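Local coordinates for Lin1840 protein (Listeria innocua serovar 6a, PDB 4ZOC) that probably hydrolyses terminal, non-reducing beta-D-glucosyl residues to release beta-D-glucose, as a family 3 glycoside hydrolase working in beta-1,2-glucan breakdown, at residues T54-S59 / K78-G83; D91-Y96 / C189-A194; A167-Y172 / N224-A229. The protein carries 2 engineered substitutions. All coordinates share one frame; numbering follows the deposited sequence.

Contact 1: residues T54-S59 / K78-G83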
# COMPACT_ATOMS: atom_id res chain seq x y z
N THR A 54 -14.16 -8.48 40.55
CA THR A 54 -14.60 -9.68 39.90
C THR A 54 -16.06 -10.05 40.18
O THR A 54 -16.77 -10.53 39.31
CB THR A 54 -13.61 -10.83 40.09
OG1 THR A 54 -13.58 -11.26 41.46
CG2 THR A 54 -12.23 -10.42 39.66
N GLU A 55 -16.54 -9.72 41.37
CA GLU A 55 -17.90 -10.00 41.73
C GLU A 55 -18.84 -9.03 41.07
O GLU A 55 -20.05 -9.23 41.11
CB GLU A 55 -18.08 -9.91 43.23
CG GLU A 55 -17.25 -11.01 43.93
CD GLU A 55 -17.31 -10.94 45.42
OE1 GLU A 55 -16.73 -11.83 46.00
OE2 GLU A 55 -17.93 -9.99 45.99
N ASN A 56 -18.30 -7.97 40.45
CA ASN A 56 -19.12 -6.98 39.71
C ASN A 56 -18.77 -6.79 38.20
O ASN A 56 -19.37 -5.97 37.52
CB ASN A 56 -19.07 -5.63 40.42
CG ASN A 56 -19.68 -5.74 41.79
OD1 ASN A 56 -20.89 -5.93 41.93
ND2 ASN A 56 -18.85 -5.79 42.75
N ALA A 57 -17.87 -7.60 37.70
CA ALA A 57 -17.53 -7.57 36.27
C ALA A 57 -18.68 -7.88 35.38
O ALA A 57 -19.59 -8.63 35.72
CB ALA A 57 -16.38 -8.54 36.01
N GLY A 58 -18.70 -7.25 34.18
CA GLY A 58 -19.88 -7.38 33.31
C GLY A 58 -19.89 -8.65 32.51
O GLY A 58 -20.96 -9.21 32.19
N SER A 59 -18.71 -9.14 32.19
CA SER A 59 -18.68 -10.24 31.22
C SER A 59 -17.47 -11.15 31.36
O SER A 59 -16.44 -10.72 31.79
CB SER A 59 -18.76 -9.56 29.78
OG SER A 59 -18.66 -10.53 28.74
N LYS A 78 -24.42 -15.84 43.56
CA LYS A 78 -24.48 -15.96 45.03
C LYS A 78 -24.03 -14.64 45.69
O LYS A 78 -24.55 -14.28 46.76
CB LYS A 78 -23.61 -17.09 45.58
CG LYS A 78 -24.15 -18.48 45.38
CD LYS A 78 -23.21 -19.54 45.96
CE LYS A 78 -23.61 -20.95 45.53
NZ LYS A 78 -24.17 -21.76 46.64
N THR A 79 -23.06 -13.93 45.07
CA THR A 79 -22.44 -12.75 45.67
C THR A 79 -22.80 -11.41 45.06
O THR A 79 -22.55 -10.34 45.67
CB THR A 79 -20.94 -12.90 45.73
OG1 THR A 79 -20.37 -13.11 44.41
CG2 THR A 79 -20.57 -14.08 46.67
N ASN A 80 -23.39 -11.43 43.87
CA ASN A 80 -23.69 -10.19 43.24
C ASN A 80 -24.87 -9.48 43.93
O ASN A 80 -25.95 -10.07 44.07
CB ASN A 80 -24.05 -10.42 41.77
CG ASN A 80 -24.19 -9.13 41.02
OD1 ASN A 80 -25.29 -8.63 40.81
ND2 ASN A 80 -23.05 -8.57 40.63
N ARG A 81 -24.71 -8.21 44.28
CA ARG A 81 -25.73 -7.58 45.15
C ARG A 81 -27.09 -7.44 44.48
O ARG A 81 -28.12 -7.73 45.10
CB ARG A 81 -25.27 -6.23 45.62
CG ARG A 81 -26.23 -5.50 46.56
CD ARG A 81 -25.57 -4.21 46.99
NE ARG A 81 -25.48 -3.21 45.91
CZ ARG A 81 -26.42 -2.31 45.60
NH1 ARG A 81 -27.53 -2.26 46.33
NH2 ARG A 81 -26.25 -1.41 44.61
N LEU A 82 -27.11 -6.99 43.22
CA LEU A 82 -28.38 -6.76 42.53
C LEU A 82 -28.87 -7.87 41.60
O LEU A 82 -29.99 -7.75 41.08
CB LEU A 82 -28.36 -5.42 41.76
CG LEU A 82 -28.12 -4.17 42.60
CD1 LEU A 82 -27.83 -2.98 41.71
CD2 LEU A 82 -29.32 -3.88 43.50
N GLY A 83 -28.10 -8.96 41.45
CA GLY A 83 -28.57 -10.08 40.66
C GLY A 83 -28.38 -9.87 39.16
O GLY A 83 -29.22 -10.25 38.37
O HOH W 1 -20.60 -11.56 42.38
O HOH W 2 -22.92 -5.59 40.04
O HOH W 3 -22.23 -6.87 44.02
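Glu-55 and Asn-80 bring the two backbones closest, their CA atoms 6.0 Å apart, where the loop after helix 51-54 passes the C-terminal end of helix 66-79. Asn-80 is the first residue beyond that helix to leave helical angles, and its CG, anti to the backbone N (chi1 -172°), carries the amide across to the other loop. There ND2 donates to Glu-55 O at 3.1 Å; the bond is fairly straight (N-H...O 158°), lies in the carbonyl plane and falls almost within the plane of the donating amide. Water joins the same carbonyl, linking Glu-55 O (2.7 Å) to Thr-79 OG1 (2.6 Å), so two donors grip one peptide oxygen. Beside this water the aliphatic part of Glu-55 crosses Thr-79 at about a right angle, CG reaching OG1 at 3.8 Å. Asn-56 meets the other loop through solvent: its OD1 accepts from two waters, one held by Asn-80 ND2 and the other by Arg-81 N at 2.8 Å. The far ends of both amides are tied locally, Asn-56 ND2 to Ala-52 O and Asn-80 OD1 to Ile-84 N. The partly hydrated contact joins the loops that lead into the adjacent parallel strands 59-61 and 87-90, an arrangement of the N-terminal rim of a TIM barrel, the end away from the catalytic face.

Contact 2: residues D91-Y96 / C189-A194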
# COMPACT_ATOMS: atom_id res chain seq x y z
N ASP A 91 -14.95 -16.69 20.83
CA ASP A 91 -14.58 -16.68 19.41
C ASP A 91 -15.08 -17.94 18.71
O ASP A 91 -14.39 -18.96 18.77
CB ASP A 91 -13.06 -16.57 19.31
CG ASP A 91 -12.60 -15.15 19.67
OD1 ASP A 91 -12.89 -14.18 18.92
OD2 ASP A 91 -11.96 -15.03 20.66
N VAL A 92 -16.28 -17.87 18.12
CA VAL A 92 -16.87 -18.88 17.26
C VAL A 92 -16.87 -18.34 15.85
O VAL A 92 -17.74 -17.62 15.44
CB VAL A 92 -18.23 -19.39 17.82
CG1 VAL A 92 -18.58 -20.69 17.14
CG2 VAL A 92 -18.11 -19.39 19.35
N ILE A 93 -15.81 -18.68 15.12
CA ILE A 93 -15.43 -17.95 13.89
C ILE A 93 -15.87 -18.71 12.67
O ILE A 93 -16.39 -18.15 11.70
CB ILE A 93 -13.92 -17.69 13.84
CG1 ILE A 93 -13.44 -17.02 15.19
CG2 ILE A 93 -13.51 -16.95 12.55
CD1 ILE A 93 -14.28 -15.79 15.56
N HIS A 94 -15.62 -19.98 12.67
CA HIS A 94 -16.06 -20.86 11.56
C HIS A 94 -16.37 -22.22 12.11
O HIS A 94 -16.02 -23.28 11.51
CB HIS A 94 -15.04 -20.91 10.41
CG HIS A 94 -13.66 -21.36 10.82
ND1 HIS A 94 -13.16 -22.59 10.50
CD2 HIS A 94 -12.66 -20.71 11.45
CE1 HIS A 94 -11.94 -22.72 10.97
NE2 HIS A 94 -11.62 -21.60 11.58
N GLY A 95 -17.11 -22.20 13.20
CA GLY A 95 -17.54 -23.44 13.82
C GLY A 95 -17.06 -23.52 15.26
O GLY A 95 -16.02 -22.89 15.65
N TYR A 96 -17.83 -24.31 16.05
CA TYR A 96 -17.53 -24.54 17.41
C TYR A 96 -16.72 -25.81 17.57
O TYR A 96 -15.47 -25.77 17.56
CB TYR A 96 -18.80 -24.48 18.32
CG TYR A 96 -18.45 -24.45 19.79
CD1 TYR A 96 -17.88 -23.31 20.37
CD2 TYR A 96 -18.72 -25.51 20.62
CE1 TYR A 96 -17.53 -23.27 21.68
CE2 TYR A 96 -18.39 -25.48 21.95
CZ TYR A 96 -17.75 -24.35 22.50
OH TYR A 96 -17.38 -24.31 23.82
N CYS A 189 -21.38 -10.41 17.00
CA CYS A 189 -20.61 -9.24 17.18
C CYS A 189 -19.77 -9.01 15.90
O CYS A 189 -18.84 -9.73 15.61
CB CYS A 189 -19.64 -9.39 18.34
SG CYS A 189 -18.61 -7.99 18.68
N VAL A 190 -20.11 -7.95 15.21
CA VAL A 190 -19.42 -7.50 13.97
C VAL A 190 -18.03 -7.05 14.36
O VAL A 190 -17.91 -6.32 15.32
CB VAL A 190 -20.23 -6.33 13.31
CG1 VAL A 190 -19.46 -5.56 12.25
CG2 VAL A 190 -21.50 -6.85 12.65
N LYS A 191 -17.00 -7.39 13.59
CA LYS A 191 -15.66 -6.90 13.90
C LYS A 191 -14.92 -6.72 12.52
O LYS A 191 -15.39 -7.31 11.50
CB LYS A 191 -14.89 -7.83 14.86
CG LYS A 191 -14.55 -9.17 14.25
CD LYS A 191 -14.07 -10.14 15.30
CE LYS A 191 -13.44 -11.38 14.76
NZ LYS A 191 -13.08 -12.31 15.82
N HIS A 192 -13.88 -5.91 12.48
CA HIS A 192 -13.33 -5.06 13.51
C HIS A 192 -13.53 -3.63 13.01
O HIS A 192 -13.04 -3.26 11.94
CB HIS A 192 -11.79 -5.31 13.72
CG HIS A 192 -11.44 -6.72 14.05
ND1 HIS A 192 -11.22 -7.68 13.08
CD2 HIS A 192 -11.22 -7.34 15.25
CE1 HIS A 192 -10.94 -8.84 13.67
NE2 HIS A 192 -10.92 -8.65 14.98
N PHE A 193 -14.25 -2.84 13.78
CA PHE A 193 -14.66 -1.52 13.29
C PHE A 193 -13.48 -0.56 13.46
O PHE A 193 -13.12 -0.25 14.60
CB PHE A 193 -15.94 -1.04 14.04
CG PHE A 193 -16.74 -0.03 13.27
CD1 PHE A 193 -17.53 -0.42 12.19
CD2 PHE A 193 -16.69 1.32 13.64
CE1 PHE A 193 -18.30 0.51 11.49
CE2 PHE A 193 -17.45 2.25 12.96
CZ PHE A 193 -18.22 1.86 11.86
N ALA A 194 -12.79 -0.07 12.39
CA ALA A 194 -13.02 -0.32 10.99
C ALA A 194 -11.73 -0.34 10.24
O ALA A 194 -10.79 0.28 10.68
CB ALA A 194 -13.84 0.80 10.32
O HOH W 4 -12.02 -11.67 18.74
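Lys-191 reaches from strand 187-193 to Asp-91 and Ile-93 of the loop after strand 87-90, and its terminal amine does all the touching. The backbones stay well apart, with no pair of CA atoms nearer than 9.8 Å (Asp-91 to Cys-189), so an extended lysine chain spans the interval. On the tight side NZ abuts Ile-93 CD1 at 3.7 Å, the two side chains crossing at about a right angle. Within the strand, CG of Lys-191 lies over the centre of the neighbouring His-192 ring, 3.6 Å above its plane, with CG turned between the backbone N and the carbonyl carbon (chi1 67°). The peptides before His-192 and Ala-194 are both cis. The looser side is ionic and hydrated. Lys-191 NZ and Asp-91 OD1 form a long salt bridge of 3.6 Å, and a water fills in, donating to OD1 at 2.7 Å and accepting from NZ at 3.2 Å. The amine is also bonded to Phe-135 O, while the Asp-91 side chain lies about 6 Å from a bound glucose and touches Trp-409 of its pocket. Strand 133-134 lies between strands 87-90 and 187-193, strand 233-236 continues the sheet beyond Lys-191, and helices 112-128 and 221-228 pack behind on Val-92 and Val-190.

Contact 3: residues A167-Y172 / N224-A229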
# COMPACT_ATOMS: atom_id res chain seq x y z
N ALA A 167 -25.78 -13.12 5.89
CA ALA A 167 -26.09 -14.52 6.09
C ALA A 167 -25.56 -15.08 7.41
O ALA A 167 -26.29 -15.85 8.07
CB ALA A 167 -25.63 -15.33 4.90
N MET A 168 -24.34 -14.68 7.83
CA MET A 168 -23.79 -15.18 9.11
C MET A 168 -24.59 -14.66 10.30
O MET A 168 -24.97 -15.43 11.21
CB MET A 168 -22.36 -14.76 9.29
CG MET A 168 -21.33 -15.56 8.57
SD MET A 168 -19.67 -15.46 9.38
CE MET A 168 -18.84 -15.87 7.86
N VAL A 169 -24.91 -13.37 10.25
CA VAL A 169 -25.70 -12.75 11.35
C VAL A 169 -27.05 -13.48 11.48
O VAL A 169 -27.48 -13.84 12.58
CB VAL A 169 -25.89 -11.26 11.11
CG1 VAL A 169 -26.92 -10.68 12.11
CG2 VAL A 169 -24.57 -10.52 11.24
N ASP A 170 -27.72 -13.71 10.34
CA ASP A 170 -29.00 -14.41 10.32
C ASP A 170 -28.84 -15.85 10.90
O ASP A 170 -29.64 -16.31 11.71
CB ASP A 170 -29.50 -14.45 8.90
CG ASP A 170 -30.88 -15.06 8.78
OD1 ASP A 170 -31.72 -14.95 9.72
OD2 ASP A 170 -31.14 -15.66 7.70
N GLY A 171 -27.79 -16.54 10.49
CA GLY A 171 -27.51 -17.89 10.99
C GLY A 171 -27.28 -17.94 12.49
O GLY A 171 -27.81 -18.83 13.23
N TYR A 172 -26.50 -16.99 13.00
CA TYR A 172 -26.19 -16.99 14.48
C TYR A 172 -27.42 -16.60 15.29
O TYR A 172 -27.72 -17.24 16.26
CB TYR A 172 -25.06 -16.01 14.83
CG TYR A 172 -23.67 -16.35 14.29
CD1 TYR A 172 -23.09 -17.58 14.54
CD2 TYR A 172 -22.86 -15.37 13.68
CE1 TYR A 172 -21.80 -17.86 14.13
CE2 TYR A 172 -21.58 -15.70 13.23
CZ TYR A 172 -21.06 -16.93 13.47
OH TYR A 172 -19.78 -17.24 13.03
N ASN A 224 -21.85 -2.11 7.90
CA ASN A 224 -23.13 -1.47 7.91
C ASN A 224 -24.23 -2.47 7.59
O ASN A 224 -25.31 -2.45 8.20
CB ASN A 224 -23.17 -0.26 6.94
CG ASN A 224 -24.52 0.38 6.94
OD1 ASN A 224 -24.95 0.89 7.94
ND2 ASN A 224 -25.27 0.19 5.88
N ALA A 225 -24.00 -3.35 6.63
CA ALA A 225 -25.02 -4.31 6.20
C ALA A 225 -25.34 -5.25 7.34
O ALA A 225 -26.50 -5.51 7.62
CB ALA A 225 -24.62 -5.09 4.99
N ALA A 226 -24.31 -5.68 8.05
CA ALA A 226 -24.54 -6.55 9.21
C ALA A 226 -25.25 -5.89 10.39
O ALA A 226 -26.06 -6.49 11.10
CB ALA A 226 -23.18 -7.14 9.61
N ILE A 227 -24.92 -4.64 10.60
CA ILE A 227 -25.53 -3.82 11.63
C ILE A 227 -27.00 -3.63 11.29
O ILE A 227 -27.90 -3.84 12.15
CB ILE A 227 -24.76 -2.52 11.78
CG1 ILE A 227 -23.40 -2.73 12.45
CG2 ILE A 227 -25.57 -1.45 12.57
CD1 ILE A 227 -22.49 -1.54 12.20
N GLN A 228 -27.29 -3.28 10.04
CA GLN A 228 -28.70 -3.08 9.63
C GLN A 228 -29.52 -4.37 9.66
O GLN A 228 -30.74 -4.36 9.92
CB GLN A 228 -28.82 -2.38 8.26
CG GLN A 228 -28.18 -1.01 8.15
CD GLN A 228 -28.26 -0.16 9.44
OE1 GLN A 228 -29.30 -0.14 10.14
NE2 GLN A 228 -27.15 0.45 9.82
N ALA A 229 -28.86 -5.48 9.50
CA ALA A 229 -29.50 -6.77 9.60
C ALA A 229 -29.72 -7.20 11.06
O ALA A 229 -30.27 -8.26 11.28
CB ALA A 229 -28.66 -7.82 8.89
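Val-169 of helix 158-173 supplies the apolar contact, meeting Ala-226 in the last turn of helix 221-228 and Ala-229 just beyond it. Its two methyls divide the work. CG2 meets Ala-226 CB at 4.0 Å, methyl against methyl, where the backbones come nearest (CA to CA 6.7 Å for Val-169 and Ala-226). CG1, placed anti to the backbone N (chi1 170°), lies instead beside the end of the second helix, with Ala-229 O at 4.2 Å. The branched residue thus rests against the C-terminal end of that helix, where the small alanines let the backbones approach; the fit is easy rather than tight, and the interface is small, at 107 Å² over both sides. Nearly one turn earlier in helix 158-173, Lys-166 touches Ala-225 and Ala-229 and extends the same seam.

No hydrogen bond crosses between the segments; their polar groups bond within a helix or to other parts of the barrel. In the second helix Gln-228 NE2 donates to Asn-224 OD1, one turn earlier, at 2.9 Å. The bond is fairly straight (N-H...O 162°) and nearly in the plane of the glutamine amide, but the donor stands well above the carbonyl plane of Asn-224. The same NE2 also bonds to Met-261 O, tying the helix to the loop after helix 250-260. In the first helix Tyr-172 OH reaches inward to Ser-136 OG.

Burial differs along the seam: Ala-226 also packs on Leu-139, and Met-168 is covered by helix 112-128, whereas Ala-229 lies at the surface. The two helices are neighbours in the outer layer of the TIM barrel, one leading into strand 187-193 and the other following it, so the contact joins two adjacent helices of that layer.

All three contacts belong to the N-terminal TIM barrel, but at different levels. Contact 1 is peripheral, partly buried and water-mediated, on the rim where strands begin; its centre lies about 26 Å from that of contact 2 and about 31 Å from that of contact 3. Contact 2 is ionic and buried, inside the barrel mouth near the glucose. Contact 3 is apolar and lies in the helical shell. The last two touch: Val-190 CG2 packs on Ala-226 CB at 3.5 Å, and Tyr-172 OH probably bonds to Val-92 O (3.2 Å). Strand 187-193 thus presents Lys-191 to one contact and Val-190 to the helix of the other.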